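Local coordinates for hemin degrading factor (Pseudomonas aeruginosa, PDB 4MF9), which binds heme, takes part in heme trafficking and probably degrades heme, at residues Q44-A52 and Q143-K154; E86-G94 and P294-G304. All blocks are in the same frame, centred on the assembly; numbering follows the deposited sequence.

Interaction 1: residues Q44-A52 and Q143-K154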
ATOM      1  N   GLN A  44     -13.940  -2.365  18.696  1.00 34.53           N
ATOM      2  CA  GLN A  44     -14.338  -3.581  18.099  1.00 29.78           C
ATOM      3  C   GLN A  44     -15.154  -3.443  16.824  1.00 26.25           C
ATOM      4  O   GLN A  44     -15.997  -4.213  16.568  1.00 29.05           O
ATOM      5  CB  GLN A  44     -15.031  -4.400  19.166  1.00 34.33           C
ATOM      6  CG  GLN A  44     -15.536  -5.748  18.738  1.00 38.62           C
ATOM      7  CD  GLN A  44     -14.500  -6.856  18.834  1.00 42.70           C
ATOM      8  OE1 GLN A  44     -14.716  -7.947  18.314  1.00 37.76           O
ATOM      9  NE2 GLN A  44     -13.372  -6.557  19.449  1.00 41.17           N
ATOM     10  N   VAL A  45     -14.835  -2.482  16.008  1.00 23.47           N
ATOM     11  CA  VAL A  45     -15.433  -2.324  14.680  1.00 23.51           C
ATOM     12  C   VAL A  45     -14.370  -2.102  13.607  1.00 18.20           C
ATOM     13  O   VAL A  45     -13.195  -1.908  13.915  1.00 23.73           O
ATOM     14  CB  VAL A  45     -16.438  -1.144  14.625  1.00 25.54           C
ATOM     15  CG1 VAL A  45     -17.603  -1.366  15.580  1.00 26.57           C
ATOM     16  CG2 VAL A  45     -15.737   0.180  14.917  1.00 21.43           C
ATOM     17  N   SER A  46     -14.783  -2.123  12.345  1.00 20.24           N
ATOM     18  CA  SER A  46     -13.868  -1.783  11.263  1.00 21.63           C
ATOM     19  C   SER A  46     -13.705  -0.266  11.176  1.00 23.24           C
ATOM     20  O   SER A  46     -14.576   0.487  11.629  1.00 19.63           O
ATOM     21  CB  SER A  46     -14.381  -2.325   9.937  1.00 21.58           C
ATOM     22  OG  SER A  46     -15.538  -1.630   9.519  1.00 23.22           O
ATOM     23  N   GLU A  47     -12.584   0.182  10.609  1.00 17.99           N
ATOM     24  CA  GLU A  47     -12.361   1.605  10.376  1.00 16.19           C
ATOM     25  C   GLU A  47     -13.446   2.180   9.473  1.00 18.14           C
ATOM     26  O   GLU A  47     -13.864   3.322   9.652  1.00 18.08           O
ATOM     27  CB  GLU A  47     -10.974   1.848   9.762  1.00 18.50           C
ATOM     28  CG  GLU A  47     -10.578   3.331   9.693  1.00 17.18           C
ATOM     29  CD  GLU A  47      -9.153   3.544   9.208  1.00 20.37           C
ATOM     30  OE1 GLU A  47      -8.453   2.541   8.925  1.00 15.42           O
ATOM     31  OE2 GLU A  47      -8.728   4.721   9.119  1.00 16.63           O
ATOM     32  N   GLY A  48     -13.904   1.382   8.508  1.00 18.43           N
ATOM     33  CA  GLY A  48     -14.959   1.804   7.602  1.00 16.42           C
ATOM     34  C   GLY A  48     -16.254   2.170   8.315  1.00 21.22           C
ATOM     35  O   GLY A  48     -16.882   3.180   7.994  1.00 16.44           O
ATOM     36  N   GLU A  49     -16.620   1.351   9.271  1.00 21.83           N
ATOM     37  CA  GLU A  49     -17.773   1.574  10.105  1.00 24.04           C
ATOM     38  C   GLU A  49     -17.616   2.833  10.932  1.00 21.74           C
ATOM     39  O   GLU A  49     -18.497   3.614  11.021  1.00 20.03           O
ATOM     40  CB  GLU A  49     -17.972   0.413  11.004  1.00 25.55           C
ATOM     41  CG  GLU A  49     -18.582  -0.766  10.344  1.00 27.41           C
ATOM     42  CD  GLU A  49     -18.532  -2.001  11.227  1.00 34.03           C
ATOM     43  OE1 GLU A  49     -17.499  -2.705  11.252  1.00 22.43           O
ATOM     44  OE2 GLU A  49     -19.517  -2.200  11.929  1.00 31.64           O
ATOM     45  N   LEU A  50     -16.425   3.009  11.465  1.00 19.60           N
ATOM     46  CA  LEU A  50     -16.090   4.169  12.291  1.00 17.21           C
ATOM     47  C   LEU A  50     -16.253   5.447  11.477  1.00 21.33           C
ATOM     48  O   LEU A  50     -16.897   6.402  11.924  1.00 18.57           O
ATOM     49  CB  LEU A  50     -14.658   4.067  12.828  1.00 21.80           C
ATOM     50  CG  LEU A  50     -14.367   4.504  14.272  1.00 26.99           C
ATOM     51  CD1 LEU A  50     -12.876   4.653  14.538  1.00 25.27           C
ATOM     52  CD2 LEU A  50     -15.065   5.789  14.616  1.00 27.11           C
ATOM     53  N   VAL A  51     -15.684   5.458  10.275  1.00 19.84           N
ATOM     54  CA  VAL A  51     -15.821   6.606   9.378  1.00 19.40           C
ATOM     55  C   VAL A  51     -17.286   6.872   8.997  1.00 19.70           C
ATOM     56  O   VAL A  51     -17.734   8.022   8.972  1.00 18.09           O
ATOM     57  CB  VAL A  51     -14.938   6.438   8.117  1.00 18.82           C
ATOM     58  CG1 VAL A  51     -15.177   7.576   7.138  1.00 16.56           C
ATOM     59  CG2 VAL A  51     -13.461   6.371   8.506  1.00 17.52           C
ATOM     60  N   ALA A  52     -18.041   5.816   8.717  1.00 18.11           N
ATOM     61  CA  ALA A  52     -19.454   5.983   8.392  1.00 21.56           C
ATOM     62  C   ALA A  52     -20.238   6.555   9.575  1.00 20.39           C
ATOM     63  O   ALA A  52     -21.255   7.206   9.384  1.00 19.65           O
ATOM     64  CB  ALA A  52     -20.060   4.676   7.929  1.00 21.72           C
ATOM     65  N   GLN A 143     -11.342   8.910   1.698  1.00  8.80           N
ATOM     66  CA  GLN A 143     -10.912   7.664   2.276  1.00  9.96           C
ATOM     67  C   GLN A 143     -11.717   6.467   1.756  1.00 11.84           C
ATOM     68  O   GLN A 143     -12.899   6.477   1.805  1.00 12.07           O
ATOM     69  CB  GLN A 143     -10.898   7.683   3.807  1.00 10.91           C
ATOM     70  CG  GLN A 143     -10.217   8.890   4.434  1.00  8.72           C
ATOM     71  CD  GLN A 143      -9.921   8.777   5.936  1.00 10.62           C
ATOM     72  OE1 GLN A 143     -10.230   7.838   6.571  1.00  9.70           O
ATOM     73  NE2 GLN A 143      -9.275   9.758   6.441  1.00  8.43           N
ATOM     74  N   VAL A 144     -11.023   5.443   1.302  1.00  9.27           N
ATOM     75  CA  VAL A 144     -11.655   4.289   0.670  1.00  9.16           C
ATOM     76  C   VAL A 144     -11.512   3.052   1.548  1.00 10.55           C
ATOM     77  O   VAL A 144     -10.436   2.809   2.117  1.00 10.21           O
ATOM     78  CB  VAL A 144     -11.022   4.010  -0.726  1.00  8.47           C
ATOM     79  CG1 VAL A 144     -11.644   2.763  -1.357  1.00  8.48           C
ATOM     80  CG2 VAL A 144     -11.214   5.213  -1.641  1.00  8.37           C
ATOM     81  N   PHE A 145     -12.579   2.254   1.624  1.00 11.05           N
ATOM     82  CA  PHE A 145     -12.595   1.039   2.441  1.00 12.35           C
ATOM     83  C   PHE A 145     -13.067  -0.199   1.674  1.00 11.86           C
ATOM     84  O   PHE A 145     -13.862  -0.088   0.731  1.00 11.16           O
ATOM     85  CB  PHE A 145     -13.446   1.275   3.695  1.00  8.59           C
ATOM     86  CG  PHE A 145     -12.949   2.422   4.526  1.00 12.02           C
ATOM     87  CD1 PHE A 145     -11.973   2.219   5.496  1.00 14.61           C
ATOM     88  CD2 PHE A 145     -13.418   3.713   4.303  1.00 11.11           C
ATOM     89  CE1 PHE A 145     -11.487   3.276   6.249  1.00 12.68           C
ATOM     90  CE2 PHE A 145     -12.927   4.782   5.057  1.00 14.31           C
ATOM     91  CZ  PHE A 145     -11.961   4.557   6.027  1.00 10.54           C
ATOM     92  N   ASP A 146     -12.558  -1.371   2.067  1.00 13.36           N
ATOM     93  CA  ASP A 146     -12.848  -2.618   1.346  1.00 15.88           C
ATOM     94  C   ASP A 146     -14.098  -3.342   1.865  1.00 18.68           C
ATOM     95  O   ASP A 146     -14.794  -2.829   2.737  1.00 15.80           O
ATOM     96  CB  ASP A 146     -11.617  -3.559   1.287  1.00 14.20           C
ATOM     97  CG  ASP A 146     -11.200  -4.109   2.648  1.00 16.97           C
ATOM     98  OD1 ASP A 146     -12.022  -4.161   3.582  1.00 15.45           O
ATOM     99  OD2 ASP A 146     -10.021  -4.520   2.781  1.00 19.59           O
ATOM    100  N   GLN A 147     -14.343  -4.546   1.385  1.00 16.79           N
ATOM    101  CA  GLN A 147     -15.512  -5.272   1.749  1.00 19.68           C
ATOM    102  C   GLN A 147     -15.610  -5.570   3.226  1.00 24.20           C
ATOM    103  O   GLN A 147     -16.676  -5.864   3.717  1.00 25.24           O
ATOM    104  CB  GLN A 147     -15.589  -6.539   0.966  1.00 25.37           C
ATOM    105  CG  GLN A 147     -16.833  -6.606   0.185  1.00 36.18           C
ATOM    106  CD  GLN A 147     -16.855  -5.569  -0.814  1.00 30.85           C
ATOM    107  OE1 GLN A 147     -17.822  -4.902  -0.954  1.00 35.80           O
ATOM    108  NE2 GLN A 147     -15.781  -5.418  -1.513  1.00 27.56           N
ATOM    109  N   GLN A 148     -14.487  -5.556   3.922  1.00 18.53           N
ATOM    110  CA  GLN A 148     -14.452  -5.834   5.360  1.00 20.09           C
ATOM    111  C   GLN A 148     -14.365  -4.562   6.206  1.00 18.67           C
ATOM    112  O   GLN A 148     -14.255  -4.627   7.439  1.00 21.70           O
ATOM    113  CB  GLN A 148     -13.301  -6.789   5.703  1.00 18.02           C
ATOM    114  CG  GLN A 148     -13.510  -8.223   5.176  1.00 22.63           C
ATOM    115  CD  GLN A 148     -13.364  -8.331   3.670  1.00 23.85           C
ATOM    116  OE1 GLN A 148     -14.314  -8.670   2.964  1.00 31.90           O
ATOM    117  NE2 GLN A 148     -12.168  -8.057   3.171  1.00 20.66           N
ATOM    118  N   GLY A 149     -14.391  -3.406   5.548  1.00 15.87           N
ATOM    119  CA  GLY A 149     -14.276  -2.138   6.261  1.00 15.40           C
ATOM    120  C   GLY A 149     -12.846  -1.694   6.546  1.00 15.09           C
ATOM    121  O   GLY A 149     -12.620  -0.693   7.238  1.00 14.57           O
ATOM    122  N   VAL A 150     -11.869  -2.427   6.011  1.00 14.38           N
ATOM    123  CA  VAL A 150     -10.462  -2.080   6.228  1.00 11.34           C
ATOM    124  C   VAL A 150     -10.040  -1.029   5.215  1.00 11.04           C
ATOM    125  O   VAL A 150     -10.434  -1.095   4.055  1.00 13.51           O
ATOM    126  CB  VAL A 150      -9.551  -3.314   6.082  1.00 14.87           C
ATOM    127  CG1 VAL A 150      -8.144  -3.002   6.575  1.00 13.81           C
ATOM    128  CG2 VAL A 150     -10.141  -4.490   6.852  1.00 17.33           C
ATOM    129  N   ALA A 151      -9.246  -0.055   5.644  1.00 10.36           N
ATOM    130  CA  ALA A 151      -8.799   0.991   4.727  1.00 10.79           C
ATOM    131  C   ALA A 151      -8.110   0.428   3.495  1.00 11.32           C
ATOM    132  O   ALA A 151      -7.287  -0.498   3.587  1.00  9.30           O
ATOM    133  CB  ALA A 151      -7.877   1.959   5.436  1.00 10.33           C
ATOM    134  N   VAL A 152      -8.432   1.001   2.343  1.00  8.56           N
ATOM    135  CA  VAL A 152      -7.768   0.625   1.104  1.00  7.78           C
ATOM    136  C   VAL A 152      -6.682   1.642   0.765  1.00  8.69           C
ATOM    137  O   VAL A 152      -5.522   1.283   0.516  1.00 10.40           O
ATOM    138  CB  VAL A 152      -8.776   0.517  -0.063  1.00  6.95           C
ATOM    139  CG1 VAL A 152      -8.045   0.489  -1.368  1.00  8.45           C
ATOM    140  CG2 VAL A 152      -9.601  -0.725   0.081  1.00  7.74           C
ATOM    141  N   HIS A 153      -7.058   2.915   0.815  1.00  7.06           N
ATOM    142  CA  HIS A 153      -6.277   3.994   0.232  1.00  6.64           C
ATOM    143  C   HIS A 153      -6.885   5.311   0.703  1.00  7.98           C
ATOM    144  O   HIS A 153      -8.120   5.437   0.773  1.00  8.13           O
ATOM    145  CB  HIS A 153      -6.419   3.907  -1.289  1.00  8.27           C
ATOM    146  CG  HIS A 153      -5.605   4.916  -2.049  1.00  9.03           C
ATOM    147  ND1 HIS A 153      -4.248   5.075  -1.869  1.00  7.19           N
ATOM    148  CD2 HIS A 153      -5.966   5.789  -3.021  1.00  7.76           C
ATOM    149  CE1 HIS A 153      -3.807   6.021  -2.687  1.00  7.41           C
ATOM    150  NE2 HIS A 153      -4.829   6.467  -3.395  1.00  9.50           N
ATOM    151  N   LYS A 154      -6.045   6.299   0.994  1.00  8.89           N
ATOM    152  CA  LYS A 154      -6.560   7.617   1.397  1.00 10.02           C
ATOM    153  C   LYS A 154      -5.795   8.692   0.661  1.00 10.53           C
ATOM    154  O   LYS A 154      -4.597   8.533   0.405  1.00  9.16           O
ATOM    155  CB  LYS A 154      -6.388   7.849   2.904  1.00 10.01           C
ATOM    156  CG  LYS A 154      -7.181   6.914   3.775  1.00 10.32           C
ATOM    157  CD  LYS A 154      -6.654   6.918   5.204  1.00 13.13           C
ATOM    158  CE  LYS A 154      -7.573   6.105   6.105  1.00 12.96           C
ATOM    159  NZ  LYS A 154      -7.002   5.931   7.459  1.00 15.20           N
TER
HETATM  160  O   HOH W   1      -8.369   0.073   8.346  1.00 11.71           O
HETATM  161  O   HOH W   2     -10.173   7.076   9.099  1.00 11.76           O
HETATM  162  O   HOH W   3      -5.753   2.849   8.077  1.00 15.88           O
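Two glycines meet backbone to backbone where the first turn of helix 47-52 presses on the turn between two strands: Gly48 and Gly149 have their CA atoms only 4.2 Å apart. Gly149 has a positive phi, and Ser46 OG lies 3.5 Å from Gly149 CA, where a side chain would point. Gly48 N donates to Gly149 O at 2.8 Å, in the carbonyl plane and on a lone pair. Gly48 CA also lies over one face of the Phe145 ring, 3.8 Å from its centroid and 18° off the normal, a CH-pi contact. Val51 CG2 reaches Phe145 CZ at 3.4 Å. Residues 146-149 form a type I beta turn linking antiparallel strands 138-146 and 151-157; Asp146 OD1 accepts from Gln148 N, an Asx turn, and also from Val150 N, the two arriving from opposite faces of the carboxylate. Ser46 is the helix N-cap and forms a capping box with Glu49. With CG anti to the backbone N (chi1 -171°) and an extended chain, Glu47 passes Phe145 at about a right angle; its OE2 makes a 2.7 Å salt bridge with Lys154 NZ, on the syn side, somewhat out of the carboxylate plane. One water links Glu47 OE1 to Ala151 N.

Interaction 2: residues E86-G94 and P294-G304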
ATOM      1  N   GLU A  86      -0.520  -3.652   7.493  1.00 14.07           N
ATOM      2  CA  GLU A  86      -0.432  -3.666   8.922  1.00 16.87           C
ATOM      3  C   GLU A  86       0.876  -3.100   9.420  1.00 17.83           C
ATOM      4  O   GLU A  86       0.858  -2.370  10.344  1.00 15.96           O
ATOM      5  CB  GLU A  86      -0.701  -5.035   9.473  1.00 20.36           C
ATOM      6  CG  GLU A  86      -0.743  -5.104  10.969  1.00 21.52           C
ATOM      7  CD  GLU A  86      -1.901  -4.348  11.571  1.00 30.92           C
ATOM      8  OE1 GLU A  86      -1.762  -3.845  12.660  1.00 35.24           O
ATOM      9  OE2 GLU A  86      -2.968  -4.268  10.965  1.00 33.53           O
ATOM     10  N   HIS A  87       1.983  -3.401   8.744  1.00 12.46           N
ATOM     11  CA  HIS A  87       3.302  -3.031   9.284  1.00 15.02           C
ATOM     12  C   HIS A  87       4.069  -1.931   8.573  1.00 14.16           C
ATOM     13  O   HIS A  87       5.163  -1.562   9.003  1.00 14.70           O
ATOM     14  CB  HIS A  87       4.181  -4.273   9.410  1.00 14.53           C
ATOM     15  CG  HIS A  87       3.626  -5.274  10.364  1.00 13.98           C
ATOM     16  ND1 HIS A  87       3.453  -4.995  11.704  1.00 20.39           N
ATOM     17  CD2 HIS A  87       3.147  -6.523  10.170  1.00 16.73           C
ATOM     18  CE1 HIS A  87       2.914  -6.044  12.300  1.00 21.11           C
ATOM     19  NE2 HIS A  87       2.722  -6.984  11.391  1.00 21.19           N
ATOM     20  N   CYS A  88       3.505  -1.398   7.497  1.00 13.09           N
ATOM     21  CA  CYS A  88       4.217  -0.383   6.739  1.00 12.29           C
ATOM     22  C   CYS A  88       3.275   0.629   6.117  1.00 11.06           C
ATOM     23  O   CYS A  88       2.289   0.266   5.474  1.00  9.16           O
ATOM     24  CB  CYS A  88       5.097  -1.040   5.668  1.00  9.16           C
ATOM     25  SG  CYS A  88       6.291   0.064   4.904  1.00 11.09           S
ATOM     26  N   VAL A  89       3.605   1.901   6.319  1.00 10.08           N
ATOM     27  CA  VAL A  89       2.841   3.018   5.789  1.00 11.06           C
ATOM     28  C   VAL A  89       3.660   3.803   4.775  1.00 10.82           C
ATOM     29  O   VAL A  89       4.782   4.227   5.061  1.00 10.30           O
ATOM     30  CB  VAL A  89       2.450   3.998   6.908  1.00 11.60           C
ATOM     31  CG1 VAL A  89       1.687   5.167   6.324  1.00 12.34           C
ATOM     32  CG2 VAL A  89       1.645   3.283   7.985  1.00 15.46           C
ATOM     33  N   HIS A  90       3.069   4.017   3.604  1.00  8.47           N
ATOM     34  CA  HIS A  90       3.697   4.733   2.502  1.00 10.71           C
ATOM     35  C   HIS A  90       2.946   6.068   2.285  1.00 11.15           C
ATOM     36  O   HIS A  90       1.742   6.070   1.992  1.00 10.39           O
ATOM     37  CB  HIS A  90       3.580   3.831   1.268  1.00  8.55           C
ATOM     38  CG  HIS A  90       4.525   4.154   0.150  1.00 10.54           C
ATOM     39  ND1 HIS A  90       4.463   5.326  -0.572  1.00 11.95           N
ATOM     40  CD2 HIS A  90       5.492   3.405  -0.431  1.00  9.50           C
ATOM     41  CE1 HIS A  90       5.375   5.302  -1.528  1.00 11.41           C
ATOM     42  NE2 HIS A  90       6.018   4.151  -1.460  1.00 12.34           N
ATOM     43  N   GLU A  91       3.606   7.193   2.431  1.00 11.33           N
ATOM     44  CA  GLU A  91       3.027   8.496   2.168  1.00 11.79           C
ATOM     45  C   GLU A  91       3.765   9.237   1.097  1.00 12.89           C
ATOM     46  O   GLU A  91       4.886   9.620   1.279  1.00 13.24           O
ATOM     47  CB  GLU A  91       2.939   9.383   3.432  1.00 14.69           C
ATOM     48  CG  GLU A  91       2.124   8.815   4.534  1.00 15.86           C
ATOM     49  CD  GLU A  91       2.063   9.628   5.826  1.00 19.49           C
ATOM     50  OE1 GLU A  91       2.457  10.741   5.914  1.00 16.31           O
ATOM     51  OE2 GLU A  91       1.530   9.088   6.724  1.00 21.03           O
ATOM     52  N   ARG A  92       3.113   9.516  -0.012  1.00 13.06           N
ATOM     53  CA  ARG A  92       3.759  10.173  -1.127  1.00 12.34           C
ATOM     54  C   ARG A  92       3.024  11.430  -1.522  1.00 15.90           C
ATOM     55  O   ARG A  92       1.842  11.437  -1.574  1.00 13.56           O
ATOM     56  CB  ARG A  92       3.857   9.258  -2.315  1.00 12.90           C
ATOM     57  CG  ARG A  92       4.888   9.589  -3.352  1.00 13.49           C
ATOM     58  CD  ARG A  92       6.239   9.875  -2.757  1.00 17.21           C
ATOM     59  NE  ARG A  92       7.305   9.943  -3.756  1.00 19.53           N
ATOM     60  CZ  ARG A  92       7.609  10.993  -4.474  1.00 21.23           C
ATOM     61  NH1 ARG A  92       6.922  12.108  -4.386  1.00 16.01           N
ATOM     62  NH2 ARG A  92       8.587  10.908  -5.337  1.00 21.96           N
ATOM     63  N   LYS A  93       3.744  12.482  -1.831  1.00 14.09           N
ATOM     64  CA  LYS A  93       3.147  13.750  -2.200  1.00 14.58           C
ATOM     65  C   LYS A  93       3.292  14.073  -3.667  1.00 16.09           C
ATOM     66  O   LYS A  93       4.303  13.765  -4.249  1.00 16.52           O
ATOM     67  CB  LYS A  93       3.722  14.878  -1.382  1.00 15.30           C
ATOM     68  CG  LYS A  93       3.433  14.817   0.072  1.00 17.00           C
ATOM     69  CD  LYS A  93       3.993  16.037   0.722  1.00 22.27           C
ATOM     70  CE  LYS A  93       4.280  15.798   2.167  1.00 26.98           C
ATOM     71  NZ  LYS A  93       4.843  17.030   2.767  1.00 32.24           N
ATOM     72  N   GLY A  94       2.249  14.665  -4.240  1.00 15.66           N
ATOM     73  CA  GLY A  94       2.222  15.051  -5.641  1.00 19.21           C
ATOM     74  C   GLY A  94       0.798  15.169  -6.156  1.00 15.42           C
ATOM     75  O   GLY A  94      -0.150  14.804  -5.470  1.00 14.73           O
ATOM     76  N   PRO A 294      11.080  15.245   2.072  1.00 27.67           N
ATOM     77  CA  PRO A 294      10.071  16.256   1.832  1.00 26.56           C
ATOM     78  C   PRO A 294       8.850  15.681   1.092  1.00 29.07           C
ATOM     79  O   PRO A 294       7.768  15.876   1.551  1.00 28.07           O
ATOM     80  CB  PRO A 294      10.813  17.228   0.950  1.00 26.83           C
ATOM     81  CG  PRO A 294      12.226  17.128   1.408  1.00 27.79           C
ATOM     82  CD  PRO A 294      12.383  15.883   2.228  1.00 25.35           C
ATOM     83  N   GLU A 295       9.024  14.968   0.001  1.00 24.01           N
ATOM     84  CA  GLU A 295       7.904  14.421  -0.730  1.00 22.18           C
ATOM     85  C   GLU A 295       7.538  12.970  -0.428  1.00 17.92           C
ATOM     86  O   GLU A 295       6.631  12.466  -0.980  1.00 17.34           O
ATOM     87  CB  GLU A 295       8.063  14.667  -2.207  1.00 23.84           C
ATOM     88  CG  GLU A 295       8.483  16.063  -2.575  1.00 27.93           C
ATOM     89  CD  GLU A 295       7.405  17.130  -2.303  1.00 32.47           C
ATOM     90  OE1 GLU A 295       6.251  16.914  -2.610  1.00 33.40           O
ATOM     91  OE2 GLU A 295       7.726  18.235  -1.831  1.00 38.56           O
ATOM     92  N   PHE A 296       8.242  12.344   0.475  1.00 14.20           N
ATOM     93  CA  PHE A 296       8.058  10.919   0.729  1.00 14.91           C
ATOM     94  C   PHE A 296       8.335  10.547   2.179  1.00 15.66           C
ATOM     95  O   PHE A 296       9.443  10.753   2.684  1.00 18.44           O
ATOM     96  CB  PHE A 296       9.004  10.115  -0.176  1.00 15.03           C
ATOM     97  CG  PHE A 296       8.976   8.623   0.062  1.00 17.03           C
ATOM     98  CD1 PHE A 296       7.776   7.929   0.068  1.00 13.26           C
ATOM     99  CD2 PHE A 296      10.168   7.904   0.220  1.00 14.53           C
ATOM    100  CE1 PHE A 296       7.755   6.553   0.260  1.00 14.88           C
ATOM    101  CE2 PHE A 296      10.154   6.539   0.423  1.00 13.70           C
ATOM    102  CZ  PHE A 296       8.951   5.852   0.430  1.00 12.90           C
ATOM    103  N   ASN A 297       7.364   9.986   2.853  1.00 11.23           N
ATOM    104  CA  ASN A 297       7.551   9.428   4.159  1.00 13.05           C
ATOM    105  C   ASN A 297       7.208   7.950   4.197  1.00 15.05           C
ATOM    106  O   ASN A 297       6.309   7.531   3.546  1.00 14.34           O
ATOM    107  CB  ASN A 297       6.714  10.149   5.188  1.00 18.52           C
ATOM    108  CG  ASN A 297       7.298  11.472   5.624  1.00 20.07           C
ATOM    109  OD1 ASN A 297       8.225  11.969   5.069  1.00 19.14           O
ATOM    110  ND2 ASN A 297       6.758  12.001   6.661  1.00 22.43           N
ATOM    111  N   LEU A 298       7.965   7.168   4.903  1.00 14.41           N
ATOM    112  CA  LEU A 298       7.731   5.752   4.994  1.00 15.50           C
ATOM    113  C   LEU A 298       7.855   5.380   6.451  1.00 15.03           C
ATOM    114  O   LEU A 298       8.808   5.732   7.058  1.00 16.29           O
ATOM    115  CB  LEU A 298       8.753   5.008   4.125  1.00 10.84           C
ATOM    116  CG  LEU A 298       8.685   3.490   4.133  1.00  9.93           C
ATOM    117  CD1 LEU A 298       7.609   3.039   3.185  1.00  9.46           C
ATOM    118  CD2 LEU A 298      10.003   2.777   3.842  1.00  9.54           C
ATOM    119  N   HIS A 299       6.929   4.620   6.973  1.00 11.38           N
ATOM    120  CA  HIS A 299       6.963   4.209   8.361  1.00 13.15           C
ATOM    121  C   HIS A 299       6.874   2.690   8.429  1.00 11.53           C
ATOM    122  O   HIS A 299       5.819   2.103   8.151  1.00 12.92           O
ATOM    123  CB  HIS A 299       5.825   4.896   9.151  1.00 12.44           C
ATOM    124  CG  HIS A 299       5.806   6.388   9.001  1.00 11.31           C
ATOM    125  ND1 HIS A 299       6.826   7.199   9.449  1.00 14.76           N
ATOM    126  CD2 HIS A 299       4.887   7.218   8.447  1.00 15.69           C
ATOM    127  CE1 HIS A 299       6.541   8.461   9.178  1.00 15.83           C
ATOM    128  NE2 HIS A 299       5.369   8.498   8.565  1.00 20.97           N
ATOM    129  N   LEU A 300       7.993   2.060   8.793  1.00 13.80           N
ATOM    130  CA  LEU A 300       8.125   0.602   8.815  1.00 12.79           C
ATOM    131  C   LEU A 300       8.276   0.013  10.229  1.00 15.72           C
ATOM    132  O   LEU A 300       9.283   0.230  10.913  1.00 14.54           O
ATOM    133  CB  LEU A 300       9.313   0.171   7.929  1.00 12.10           C
ATOM    134  CG  LEU A 300       9.739  -1.298   7.971  1.00 14.95           C
ATOM    135  CD1 LEU A 300       8.623  -2.215   7.495  1.00 13.40           C
ATOM    136  CD2 LEU A 300      11.022  -1.545   7.172  1.00  9.95           C
ATOM    137  N   LYS A 301       7.343  -0.796  10.629  1.00 16.20           N
ATOM    138  CA  LYS A 301       7.385  -1.463  11.862  1.00 18.12           C
ATOM    139  C   LYS A 301       8.256  -2.727  11.740  1.00 16.13           C
ATOM    140  O   LYS A 301       7.783  -3.799  11.504  1.00 17.63           O
ATOM    141  CB  LYS A 301       5.947  -1.797  12.255  1.00 20.54           C
ATOM    142  CG  LYS A 301       5.664  -2.220  13.661  1.00 24.16           C
ATOM    143  CD  LYS A 301       6.578  -1.588  14.674  1.00 23.72           C
ATOM    144  CE  LYS A 301       5.846  -0.563  15.482  1.00 27.28           C
ATOM    145  NZ  LYS A 301       4.718  -1.230  16.122  1.00 28.19           N
ATOM    146  N   THR A 302       9.553  -2.543  11.927  1.00 15.89           N
ATOM    147  CA  THR A 302      10.545  -3.613  11.765  1.00 14.48           C
ATOM    148  C   THR A 302      10.221  -4.908  12.502  1.00 18.20           C
ATOM    149  O   THR A 302      10.577  -5.993  12.037  1.00 16.73           O
ATOM    150  CB  THR A 302      11.953  -3.139  12.161  1.00 17.02           C
ATOM    151  OG1 THR A 302      11.996  -2.820  13.567  1.00 15.70           O
ATOM    152  CG2 THR A 302      12.321  -1.921  11.349  1.00 15.86           C
ATOM    153  N   THR A 303       9.522  -4.797  13.629  1.00 16.86           N
ATOM    154  CA  THR A 303       9.181  -5.963  14.444  1.00 16.28           C
ATOM    155  C   THR A 303       8.112  -6.840  13.812  1.00 16.20           C
ATOM    156  O   THR A 303       7.904  -7.978  14.230  1.00 17.55           O
ATOM    157  CB  THR A 303       8.707  -5.533  15.839  1.00 16.52           C
ATOM    158  OG1 THR A 303       7.966  -4.314  15.719  1.00 20.11           O
ATOM    159  CG2 THR A 303       9.906  -5.295  16.747  1.00 20.65           C
ATOM    160  N   GLY A 304       7.429  -6.310  12.804  1.00 17.31           N
ATOM    161  CA  GLY A 304       6.366  -7.051  12.150  1.00 15.54           C
ATOM    162  C   GLY A 304       6.906  -7.927  11.043  1.00 15.77           C
ATOM    163  O   GLY A 304       6.187  -8.790  10.519  1.00 15.16           O
TER
HETATM  164  O   HOH W   4       4.373  11.227   7.946  1.00 19.55           O
HETATM  165  O   HOH W   5       6.095  15.818  -4.757  1.00 26.32           O
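Val89 and His299 form one of two hydrogen-bonded pairs joining antiparallel strands 88-93 and 296-301. Val89 N donates to His299 O and His299 N to Val89 O, each at 2.9 Å; Glu91 and Asn297 repeat the exchange. Lys301 N to His87 O and Lys93 N to Glu295 O extend the ladder, which joins the first HemS/ChuX domain to the second in one continuous sheet. CA-H...O contacts add to it, as from Leu298 CA to Val89 O, 3.3 Å.

Among the rings, His87 is sandwiched: Gly304 CA sits 3.5 Å from its centroid, 6° off the normal, with Glu86 CG over the opposite face. Phe296 CE1 lies over the His90 ring, 3.2 Å from His90 CE1, in an oblique pair, neither stacked nor edge to face, with planes at 51°. Placing CG anti to the backbone N in both His90 (chi1 -161°) and Phe296 brings these rings together on the face shared with Cys88, whose SG touches Leu298 CD1 at 3.7 Å.

A water joins Glu91 OE1 to His299 NE2, while His299 ND1 bonds Asn290. Arg92 pairs with Asp114, and His90 bonds Gln273 and Val264 O. Strands 78-84 and 288-293 flank the pair in its sheet, and strand 262-268 packs against the Cys88, His90 and Leu298 face.

How the interactions relate
Both contacts reach the same nine-stranded antiparallel sheet, their centres about 19 Å apart and their nearest atoms about 7 Å apart without touching. Strand 78-84 lies between them in the sheet order, flanked by 151-157 of interaction 1 and 88-93 of interaction 2. Interaction 1 stays within the first HemS/ChuX domain, whereas interaction 2 brings in the second. His153 contacts Gln273, which also bonds His90, giving a link through strand 271-277. Interaction 1 lies away from the heme site; in interaction 2 the His90 side chain is about 12 Å from the bound heme and about 11 Å from that of heme-binding Arg118.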